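Local coordinates for protein SAM-dependent O-methyltransferase (Leptospira interrogans, PDB 2HNK) that probably transfers a methyl group from S-adenosylmethionine to an oxygen of its substrate, and binds the product S-adenosylhomocysteine in a Rossmann-like fold, at residues C[35-40]-C[68-73]; C[46-51]-C[223-228]; C[42-47]-C[152-157]; C[77-82]-C[86-91]. One frame throughout, in Å; residues are numbered along the deposited sequence.

Contact 1 (C[35-40]-C[68-73]); sequences GTLAQA and GTFTGY. With SAH (S-adenosyl-L-homocysteine), chain O.
The ring of F70 carries this contact: its CZ meets the backbone carbonyl of Q39, Q39 O lying 3.2 Å from F70 CZ, while Q39 CB comes up to the same carbon at 4.0 Å. Beside it L37 and T71 reach toward each other tip to tip, methyl against methyl, with L37 CD1 3.7 Å from T71 CG2. That T71 methyl sits over the centre of one face of the F70 ring, 4.1 Å above its plane. With chi1 at -168°, CG of F70 is anti to the backbone N, and the ring is carried past the bound SAH to the loop 35-40; carboxylate atom O of SAH lies at the ring edge, in plane. At the start of its own loop, G68 O accepts a 3.0 Å hydrogen bond from N of SAH. Further out, D92 OD2 receives the backbone N-H groups of T69 and F70, T71 OG1 is hydrogen-bonded to T34 OG1, and W97 meets the F70 ring edge-to-face. A type II' turn from T69 to G72 leads into helix 73-81, with G72 as N-cap. This is the glycine-containing loop after the first strand of the Rossmann-like methyltransferase fold, a core element of the SAM-binding site.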
# COMPACT_ATOMS: atom_id res chain seq x y z
N GLY C 35 6.79 -17.28 18.45
CA GLY C 35 8.09 -17.87 18.10
C GLY C 35 8.39 -19.19 18.78
O GLY C 35 9.17 -20.01 18.28
N THR C 36 7.76 -19.41 19.94
CA THR C 36 7.85 -20.66 20.68
C THR C 36 7.10 -21.79 19.96
O THR C 36 7.49 -22.96 20.06
CB THR C 36 7.29 -20.46 22.10
OG1 THR C 36 8.19 -19.64 22.85
CG2 THR C 36 7.11 -21.79 22.82
N LEU C 37 6.05 -21.43 19.22
CA LEU C 37 5.22 -22.42 18.52
C LEU C 37 5.88 -22.90 17.22
O LEU C 37 6.59 -22.13 16.56
CB LEU C 37 3.83 -21.85 18.26
CG LEU C 37 3.20 -20.99 19.35
CD1 LEU C 37 1.85 -20.46 18.88
CD2 LEU C 37 3.05 -21.72 20.69
N ALA C 38 5.64 -24.16 16.87
CA ALA C 38 6.20 -24.77 15.65
C ALA C 38 5.83 -23.97 14.40
O ALA C 38 6.67 -23.73 13.53
CB ALA C 38 5.76 -26.23 15.52
N GLN C 39 4.57 -23.56 14.32
CA GLN C 39 4.07 -22.78 13.19
C GLN C 39 4.34 -21.29 13.41
O GLN C 39 3.53 -20.44 13.02
CB GLN C 39 2.57 -23.04 12.96
CG GLN C 39 2.17 -24.51 12.91
CD GLN C 39 1.74 -25.08 14.26
OE1 GLN C 39 2.12 -24.58 15.33
NE2 GLN C 39 0.94 -26.14 14.22
N ALA C 40 5.47 -20.98 14.05
CA ALA C 40 5.87 -19.61 14.36
C ALA C 40 5.97 -18.74 13.11
O ALA C 40 5.54 -17.59 13.12
CB ALA C 40 7.20 -19.60 15.11
N GLY C 68 -8.37 -16.22 8.55
CA GLY C 68 -7.13 -16.80 9.06
C GLY C 68 -6.47 -15.87 10.05
O GLY C 68 -5.81 -14.89 9.67
N THR C 69 -6.62 -16.20 11.33
CA THR C 69 -6.23 -15.33 12.42
C THR C 69 -5.02 -15.79 13.22
O THR C 69 -4.21 -14.97 13.65
CB THR C 69 -7.44 -15.07 13.35
OG1 THR C 69 -8.39 -14.29 12.61
CG2 THR C 69 -7.06 -14.31 14.62
N PHE C 70 -4.91 -17.11 13.44
CA PHE C 70 -3.77 -17.69 14.17
C PHE C 70 -3.65 -17.03 15.54
O PHE C 70 -4.68 -16.82 16.20
CB PHE C 70 -2.49 -17.59 13.32
CG PHE C 70 -1.32 -18.39 13.83
CD1 PHE C 70 -1.50 -19.66 14.39
CD2 PHE C 70 -0.03 -17.90 13.71
CE1 PHE C 70 -0.41 -20.40 14.85
CE2 PHE C 70 1.06 -18.63 14.17
CZ PHE C 70 0.87 -19.88 14.74
N THR C 71 -2.44 -16.67 15.97
CA THR C 71 -2.23 -16.09 17.30
C THR C 71 -2.53 -14.58 17.38
O THR C 71 -2.37 -13.96 18.43
CB THR C 71 -0.82 -16.39 17.86
OG1 THR C 71 0.16 -16.00 16.90
CG2 THR C 71 -0.67 -17.87 18.18
N GLY C 72 -2.95 -14.01 16.25
CA GLY C 72 -3.61 -12.72 16.22
C GLY C 72 -2.87 -11.44 15.87
O GLY C 72 -3.45 -10.36 16.00
N TYR C 73 -1.62 -11.54 15.39
CA TYR C 73 -0.82 -10.33 15.16
C TYR C 73 -1.47 -9.35 14.19
O TYR C 73 -1.56 -8.15 14.48
CB TYR C 73 0.63 -10.63 14.73
CG TYR C 73 1.55 -9.41 14.82
CD1 TYR C 73 1.67 -8.52 13.75
CD2 TYR C 73 2.27 -9.14 15.98
CE1 TYR C 73 2.49 -7.39 13.84
CE2 TYR C 73 3.10 -8.02 16.08
CZ TYR C 73 3.21 -7.15 15.00
OH TYR C 73 4.02 -6.04 15.09
N SAH O . -3.07 -13.71 10.20
CA SAH O . -2.22 -14.55 11.10
CB SAH O . -1.62 -15.72 10.32
CG SAH O . -2.66 -16.71 9.78
SD SAH O . -1.97 -18.38 9.78
C SAH O . -1.13 -13.75 11.84
O SAH O . -0.43 -14.28 12.71
OXT SAH O . -0.92 -12.56 11.60
C5' SAH O . -3.47 -19.16 9.13
C4' SAH O . -4.56 -19.43 10.16
O4' SAH O . -5.74 -19.80 9.47
C3' SAH O . -4.22 -20.58 11.09
O3' SAH O . -4.38 -20.13 12.42
C2' SAH O . -5.24 -21.67 10.81
O2' SAH O . -5.71 -22.24 12.02
C1' SAH O . -6.35 -20.92 10.08
N9 SAH O . -7.09 -21.74 9.10
C8 SAH O . -6.65 -22.83 8.38
N7 SAH O . -7.67 -23.28 7.61
C5 SAH O . -8.75 -22.49 7.82
C6 SAH O . -10.05 -22.50 7.30
N6 SAH O . -10.43 -23.40 6.41
N1 SAH O . -10.96 -21.54 7.73
C2 SAH O . -10.58 -20.58 8.65
N3 SAH O . -9.30 -20.59 9.16
C4 SAH O . -8.40 -21.53 8.76

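Contact 2 (C[46-51]-C[223-228]); sequences PEEGQF and DGVSLV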
# COMPACT_ATOMS: atom_id res chain seq x y z
N PRO C 46 6.47 -7.45 11.74
CA PRO C 46 5.95 -6.16 12.21
C PRO C 46 5.89 -5.08 11.12
O PRO C 46 5.03 -4.21 11.16
CB PRO C 46 6.91 -5.77 13.34
CG PRO C 46 8.11 -6.59 13.13
CD PRO C 46 7.70 -7.84 12.46
N GLU C 47 6.81 -5.15 10.16
CA GLU C 47 6.78 -4.34 8.95
C GLU C 47 5.49 -4.57 8.17
O GLU C 47 4.81 -3.62 7.78
CB GLU C 47 7.99 -4.64 8.05
CG GLU C 47 9.36 -4.19 8.58
CD GLU C 47 9.99 -5.17 9.56
OE1 GLU C 47 11.10 -4.87 10.05
OE2 GLU C 47 9.39 -6.24 9.84
N GLU C 48 5.16 -5.83 7.91
CA GLU C 48 3.90 -6.13 7.24
C GLU C 48 2.71 -5.64 8.06
O GLU C 48 1.77 -5.09 7.51
CB GLU C 48 3.76 -7.61 6.91
CG GLU C 48 2.38 -7.92 6.34
CD GLU C 48 2.22 -9.32 5.82
OE1 GLU C 48 1.18 -9.56 5.19
OE2 GLU C 48 3.10 -10.18 6.03
N GLY C 49 2.78 -5.83 9.38
CA GLY C 49 1.80 -5.28 10.31
C GLY C 49 1.52 -3.80 10.08
O GLY C 49 0.37 -3.39 9.94
N GLN C 50 2.60 -3.02 10.00
CA GLN C 50 2.52 -1.58 9.77
C GLN C 50 1.94 -1.22 8.41
O GLN C 50 1.23 -0.21 8.26
CB GLN C 50 3.90 -0.92 9.94
CG GLN C 50 4.16 -0.36 11.31
CD GLN C 50 3.17 0.71 11.68
OE1 GLN C 50 2.28 0.48 12.50
NE2 GLN C 50 3.30 1.89 11.07
N PHE C 51 2.26 -2.06 7.43
CA PHE C 51 1.71 -1.94 6.09
C PHE C 51 0.19 -2.11 6.12
O PHE C 51 -0.53 -1.31 5.54
CB PHE C 51 2.40 -2.98 5.19
CG PHE C 51 2.01 -2.90 3.73
CD1 PHE C 51 2.18 -1.72 3.00
CD2 PHE C 51 1.53 -4.03 3.07
CE1 PHE C 51 1.84 -1.65 1.66
CE2 PHE C 51 1.18 -3.97 1.73
CZ PHE C 51 1.34 -2.78 1.02
N ASP C 223 6.07 -12.35 2.23
CA ASP C 223 6.01 -13.48 1.30
C ASP C 223 5.13 -13.17 0.08
O ASP C 223 4.50 -14.06 -0.51
CB ASP C 223 5.50 -14.73 2.04
CG ASP C 223 5.67 -16.01 1.24
OD1 ASP C 223 6.69 -16.17 0.54
OD2 ASP C 223 4.76 -16.86 1.31
N GLY C 224 5.09 -11.88 -0.29
CA GLY C 224 4.21 -11.38 -1.34
C GLY C 224 2.88 -10.96 -0.73
O GLY C 224 2.27 -11.70 0.03
N VAL C 225 2.46 -9.74 -1.04
CA VAL C 225 1.15 -9.25 -0.61
C VAL C 225 0.44 -8.59 -1.79
O VAL C 225 0.95 -7.62 -2.36
CB VAL C 225 1.25 -8.25 0.58
CG1 VAL C 225 -0.13 -7.80 1.01
CG2 VAL C 225 1.99 -8.86 1.78
N SER C 226 -0.71 -9.15 -2.17
CA SER C 226 -1.49 -8.60 -3.27
C SER C 226 -2.53 -7.65 -2.76
O SER C 226 -3.29 -7.96 -1.85
CB SER C 226 -2.17 -9.70 -4.08
OG SER C 226 -1.26 -10.25 -5.01
N LEU C 227 -2.55 -6.47 -3.37
CA LEU C 227 -3.58 -5.48 -3.12
C LEU C 227 -4.57 -5.61 -4.26
O LEU C 227 -4.24 -5.30 -5.40
CB LEU C 227 -2.97 -4.08 -3.05
CG LEU C 227 -1.89 -3.90 -1.97
CD1 LEU C 227 -1.35 -2.48 -1.97
CD2 LEU C 227 -2.41 -4.30 -0.58
N VAL C 228 -5.76 -6.10 -3.94
CA VAL C 228 -6.79 -6.38 -4.95
C VAL C 228 -8.02 -5.51 -4.70
O VAL C 228 -8.81 -5.76 -3.78
CB VAL C 228 -7.19 -7.88 -4.96
CG1 VAL C 228 -8.15 -8.18 -6.09
CG2 VAL C 228 -5.97 -8.78 -5.07
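F51 and V225 pass alongside one another, running opposite ways, and join helix 46-59 to strand 225-230 of the mixed sheet in the Rossmann-like methyltransferase fold. Strand 225-230 lies antiparallel between 175-180 and 214-219. The short helix and strand segments run almost parallel, 7° between their directions, but their axes stay 12.1 Å apart, so side chains from both sides bridge the gap, F51 and E48 from the helix, V225 and L227 from the strand. In F51, CG is anti to the backbone N (chi1 -175°), which sends the ring toward the strand. V225 CG1 then lies at the ring edge, near its plane, 4.1 Å from F51 CE2. L227 and F51 point at each other from opposite directions, L227 CD1 meeting the ring obliquely, 4.0 Å from F51 CZ. V225 and L227, two residues apart on the strand, thus both face the helix, while S226 between them points away; its side chain touches V216 and L218 of strand 214-219.

One turn earlier on the helix, E48 is fully extended and crosses V225 at a slant, bringing a carboxylate oxygen onto the second valine methyl. This carboxylate is buried and also close to that of D180. The dimer interface borders the contact: L227 packs on F51 of the second subunit, F51 on S217 of that subunit, and Q50 NE2 is hydrogen-bonded to its V216 O. Within the chain, V225 is touched on both methyls, CG1 by the F51 ring and V225 CG2 by E48 OE1 at 3.6 Å.

Contact 3 (C[42-47]-C[152-157]); sequences MQISPE and FLDADK. With SAH (S-adenosyl-L-homocysteine), chain O.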
# COMPACT_ATOMS: atom_id res chain seq x y z
N MET C 42 4.32 -18.79 10.61
CA MET C 42 2.99 -18.55 10.07
C MET C 42 2.52 -17.11 10.32
O MET C 42 1.56 -16.65 9.70
CB MET C 42 1.99 -19.55 10.67
CG MET C 42 0.77 -19.78 9.81
SD MET C 42 0.10 -21.44 9.91
CE MET C 42 -0.67 -21.49 11.51
N GLN C 43 3.21 -16.40 11.22
CA GLN C 43 2.83 -15.02 11.50
C GLN C 43 3.66 -13.97 10.76
O GLN C 43 4.86 -14.15 10.48
CB GLN C 43 2.79 -14.73 13.01
CG GLN C 43 4.14 -14.56 13.67
CD GLN C 43 4.13 -13.48 14.73
OE1 GLN C 43 3.16 -13.33 15.50
NE2 GLN C 43 5.20 -12.72 14.77
N ILE C 44 2.99 -12.86 10.47
CA ILE C 44 3.54 -11.75 9.71
C ILE C 44 4.69 -11.04 10.43
O ILE C 44 4.87 -11.20 11.65
CB ILE C 44 2.42 -10.76 9.30
CG1 ILE C 44 1.88 -10.00 10.50
CG2 ILE C 44 1.26 -11.51 8.60
CD1 ILE C 44 0.91 -8.91 10.13
N SER C 45 5.50 -10.30 9.67
CA SER C 45 6.50 -9.40 10.23
C SER C 45 5.81 -8.15 10.80
O SER C 45 4.67 -7.83 10.42
CB SER C 45 7.48 -8.98 9.13
OG SER C 45 6.79 -8.59 7.95
N PRO C 46 6.47 -7.45 11.74
CA PRO C 46 5.95 -6.16 12.21
C PRO C 46 5.89 -5.08 11.12
O PRO C 46 5.03 -4.21 11.16
CB PRO C 46 6.91 -5.77 13.34
CG PRO C 46 8.11 -6.59 13.13
CD PRO C 46 7.70 -7.84 12.46
N GLU C 47 6.81 -5.15 10.16
CA GLU C 47 6.78 -4.34 8.95
C GLU C 47 5.49 -4.57 8.17
O GLU C 47 4.81 -3.62 7.78
CB GLU C 47 7.99 -4.64 8.05
CG GLU C 47 9.36 -4.19 8.58
CD GLU C 47 9.99 -5.17 9.56
OE1 GLU C 47 11.10 -4.87 10.05
OE2 GLU C 47 9.39 -6.24 9.84
N PHE C 152 -8.70 -9.37 4.66
CA PHE C 152 -7.36 -9.93 4.74
C PHE C 152 -7.44 -11.45 4.56
O PHE C 152 -8.01 -12.15 5.40
CB PHE C 152 -6.70 -9.56 6.07
CG PHE C 152 -5.26 -9.97 6.16
CD1 PHE C 152 -4.34 -9.60 5.17
CD2 PHE C 152 -4.80 -10.71 7.24
CE1 PHE C 152 -3.01 -9.99 5.25
CE2 PHE C 152 -3.45 -11.08 7.33
CZ PHE C 152 -2.56 -10.73 6.33
N LEU C 153 -6.87 -11.95 3.47
CA LEU C 153 -6.84 -13.37 3.18
C LEU C 153 -5.50 -14.00 3.58
O LEU C 153 -4.47 -13.77 2.93
CB LEU C 153 -7.15 -13.64 1.70
CG LEU C 153 -7.03 -15.09 1.20
CD1 LEU C 153 -7.93 -16.05 2.01
CD2 LEU C 153 -7.32 -15.20 -0.29
N ASP C 154 -5.54 -14.82 4.62
CA ASP C 154 -4.35 -15.48 5.16
C ASP C 154 -4.69 -16.85 5.78
O ASP C 154 -4.16 -17.22 6.83
CB ASP C 154 -3.69 -14.58 6.20
CG ASP C 154 -2.28 -15.02 6.54
OD1 ASP C 154 -1.65 -15.76 5.74
OD2 ASP C 154 -1.79 -14.60 7.60
N ALA C 155 -5.55 -17.61 5.12
CA ALA C 155 -6.00 -18.90 5.64
C ALA C 155 -5.33 -20.06 4.89
O ALA C 155 -4.17 -19.95 4.48
CB ALA C 155 -7.52 -19.00 5.57
N ASP C 156 -6.05 -21.17 4.73
CA ASP C 156 -5.51 -22.33 4.03
C ASP C 156 -5.36 -22.04 2.54
O ASP C 156 -6.32 -21.66 1.87
CB ASP C 156 -6.35 -23.59 4.31
CG ASP C 156 -7.80 -23.42 3.94
OD1 ASP C 156 -8.41 -22.41 4.38
OD2 ASP C 156 -8.34 -24.30 3.23
N LYS C 157 -4.14 -22.20 2.04
CA LYS C 157 -3.73 -21.68 0.73
C LYS C 157 -4.41 -22.40 -0.43
O LYS C 157 -4.72 -21.77 -1.45
CB LYS C 157 -2.21 -21.76 0.58
CG LYS C 157 -1.40 -21.27 1.79
CD LYS C 157 -1.72 -19.82 2.14
CE LYS C 157 -1.09 -19.41 3.47
NZ LYS C 157 -1.80 -18.27 4.09
N SAH O . -3.07 -13.71 10.20
CA SAH O . -2.22 -14.55 11.10
CB SAH O . -1.62 -15.72 10.32
CG SAH O . -2.66 -16.71 9.78
SD SAH O . -1.97 -18.38 9.78
C SAH O . -1.13 -13.75 11.84
O SAH O . -0.43 -14.28 12.71
OXT SAH O . -0.92 -12.56 11.60
C5' SAH O . -3.47 -19.16 9.13
C4' SAH O . -4.56 -19.43 10.16
O4' SAH O . -5.74 -19.80 9.47
C3' SAH O . -4.22 -20.58 11.09
O3' SAH O . -4.38 -20.13 12.42
C2' SAH O . -5.24 -21.67 10.81
O2' SAH O . -5.71 -22.24 12.02
C1' SAH O . -6.35 -20.92 10.08
N9 SAH O . -7.09 -21.74 9.10
C8 SAH O . -6.65 -22.83 8.38
N7 SAH O . -7.67 -23.28 7.61
C5 SAH O . -8.75 -22.49 7.82
C6 SAH O . -10.05 -22.50 7.30
N6 SAH O . -10.43 -23.40 6.41
N1 SAH O . -10.96 -21.54 7.73
C2 SAH O . -10.58 -20.58 8.65
N3 SAH O . -9.30 -20.59 9.16
C4 SAH O . -8.40 -21.53 8.76
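I44 and D154 meet only loosely beside the bound SAH: I44 CG2 and D154 OD2 are 4.5 Å apart, as are M42 O and D154 OD2. No hydrogen bond joins the two segments directly; both touch the ligand instead. The tight part is there. D154 OD2 accepts a 3.0 Å hydrogen bond from N of SAH, which also lies at the edge of the F152 ring, near its plane. M42 covers the thioether: its side chain, bent at chi2 (147°) and chi3, lays CG and SD against SD of SAH and brings CE to 3.7 Å from C3' of the ribose. At the far end D156 OD1 lies 3.0 Å from the adenine amine N6 of SAH; the same oxygen is hydrogen-bonded to Y163 OH.

K157 braces the loop 154-157 internally. K157 NZ forms a salt bridge with D154 OD1 at 3.0 Å, a weak hydrogen bond by geometry, and a further hydrogen bond to A155 O, in the carbonyl plane. It is also hydrogen-bonded to N181 OD1 and Y160 OH. Whereas I44, F152 and D154 are buried, M42, Q43 and D156 are partly exposed. Together the two segments line part of the SAM/SAH pocket of a Rossmann-like methyltransferase, the second at the end of strand 148-153.

Contact 4 (C[77-82]-C[86-91]); sequences CFASAL and GKILCC
The second half of a beta-alpha-beta unit, strand 63-67, helix 73-81 and strand 87-92, is closed here as the end of the helix packs on the strand that follows it. I88 stands at the centre. Its CG1 is anti to the backbone N (chi1 175°), placing the branch that ends in CD1 against the helix, 3.6 Å from F78 CB. The two side chains cross at about a right angle, and I88 CD1 also lies obliquely against the ring, 3.9 Å from F78 CD1. The other branch, I88 CG2, touches A79 CB more loosely at 4.3 Å. In this Rossmann-like fold the helix thus covers one face of the sheet, with F78 also on I64 and E66 of strand 63-67 and its ring against that of F152.

L82, the first residue to leave the helix, folds back over the start of the strand. Its CD1 rests on the backbone, 3.6 Å from K87 C, and reaches I88 CB at 4.1 Å, while CB and CD2 of L82 pack on G86, each 4.0 Å from G86 CA. G86, with no side chain, lies directly against L82. K87 points away, and its NZ is hydrogen-bonded to D140 O.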
# COMPACT_ATOMS: atom_id res chain seq x y z
N CYS C 77 -3.15 -5.43 14.45
CA CYS C 77 -2.83 -4.29 13.60
C CYS C 77 -4.06 -3.65 12.98
O CYS C 77 -4.20 -2.44 13.00
CB CYS C 77 -1.83 -4.68 12.50
SG CYS C 77 -0.29 -5.26 13.18
N PHE C 78 -4.95 -4.48 12.42
CA PHE C 78 -6.22 -3.99 11.89
C PHE C 78 -7.05 -3.32 12.97
O PHE C 78 -7.57 -2.22 12.74
CB PHE C 78 -7.03 -5.13 11.27
CG PHE C 78 -6.47 -5.64 9.97
CD1 PHE C 78 -6.11 -6.98 9.84
CD2 PHE C 78 -6.32 -4.80 8.88
CE1 PHE C 78 -5.60 -7.48 8.63
CE2 PHE C 78 -5.80 -5.27 7.67
CZ PHE C 78 -5.44 -6.63 7.55
N ALA C 79 -7.18 -3.96 14.14
CA ALA C 79 -8.04 -3.47 15.21
C ALA C 79 -7.59 -2.12 15.75
O ALA C 79 -8.43 -1.25 15.99
CB ALA C 79 -8.17 -4.50 16.35
N SER C 80 -6.28 -1.93 15.93
CA SER C 80 -5.76 -0.64 16.37
C SER C 80 -5.76 0.44 15.29
O SER C 80 -5.78 1.63 15.61
CB SER C 80 -4.38 -0.75 17.02
OG SER C 80 -3.60 -1.75 16.42
N ALA C 81 -5.74 0.04 14.01
CA ALA C 81 -5.79 1.00 12.90
C ALA C 81 -7.19 1.53 12.64
O ALA C 81 -7.34 2.67 12.21
CB ALA C 81 -5.21 0.40 11.63
N LEU C 82 -8.21 0.69 12.86
CA LEU C 82 -9.61 1.07 12.68
C LEU C 82 -9.98 2.30 13.50
O LEU C 82 -9.40 2.53 14.57
CB LEU C 82 -10.55 -0.09 13.04
CG LEU C 82 -10.69 -1.24 12.03
CD1 LEU C 82 -11.24 -2.47 12.72
CD2 LEU C 82 -11.54 -0.86 10.84
N GLY C 86 -14.89 1.53 14.07
CA GLY C 86 -14.52 0.52 13.09
C GLY C 86 -14.48 -0.84 13.74
O GLY C 86 -14.11 -0.97 14.92
N LYS C 87 -14.84 -1.87 12.97
CA LYS C 87 -14.92 -3.24 13.50
C LYS C 87 -14.32 -4.30 12.57
O LYS C 87 -14.36 -4.14 11.35
CB LYS C 87 -16.37 -3.58 13.83
CG LYS C 87 -16.98 -2.69 14.91
CD LYS C 87 -18.49 -2.71 14.86
CE LYS C 87 -19.07 -1.69 15.83
NZ LYS C 87 -20.52 -1.95 16.07
N ILE C 88 -13.78 -5.37 13.16
CA ILE C 88 -13.20 -6.49 12.39
C ILE C 88 -13.79 -7.85 12.81
O ILE C 88 -13.87 -8.15 14.00
CB ILE C 88 -11.63 -6.51 12.46
CG1 ILE C 88 -11.05 -7.75 11.75
CG2 ILE C 88 -11.12 -6.40 13.89
CD1 ILE C 88 -9.53 -7.76 11.61
N LEU C 89 -14.21 -8.64 11.84
CA LEU C 89 -14.53 -10.05 12.07
C LEU C 89 -13.35 -10.95 11.70
O LEU C 89 -12.82 -10.87 10.59
CB LEU C 89 -15.78 -10.47 11.28
CG LEU C 89 -16.13 -11.97 11.22
CD1 LEU C 89 -16.50 -12.52 12.58
CD2 LEU C 89 -17.27 -12.23 10.24
N CYS C 90 -12.97 -11.81 12.64
CA CYS C 90 -11.90 -12.78 12.47
C CYS C 90 -12.44 -14.19 12.32
O CYS C 90 -13.25 -14.64 13.14
CB CYS C 90 -10.95 -12.74 13.66
SG CYS C 90 -10.05 -11.21 13.80
N CYS C 91 -11.99 -14.89 11.29
CA CYS C 91 -12.42 -16.26 11.00
C CYS C 91 -11.23 -17.18 11.13
O CYS C 91 -10.20 -16.98 10.46
CB CYS C 91 -12.96 -16.38 9.58
SG CYS C 91 -14.22 -15.20 9.12

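From the N terminus, segment 35-40 follows helix 25-35, and contact 1 closes the first loop onto 68-73, after strand 63-67. Segments 42-47 and 46-51 start within that loop but reach much further on, to 152-157 (contact 3) and 223-228 (contact 2), so both cross contact 1; they share P46 and E47. Contact 4, a short local closure of 77-82 on 86-91, lies within the spans of both and after contact 1. Contacts 1 and 3 meet around SAH, where M42 touches F70, and Y73 packs on I44 and P46. F78 on F152 joins contacts 3 and 4. They tie the loop after helix 25-35 and helix 46-59 to the sheet and the SAH site, and helix 73-81 to strand 87-92; contacts 2 and 3 also touch the second subunit.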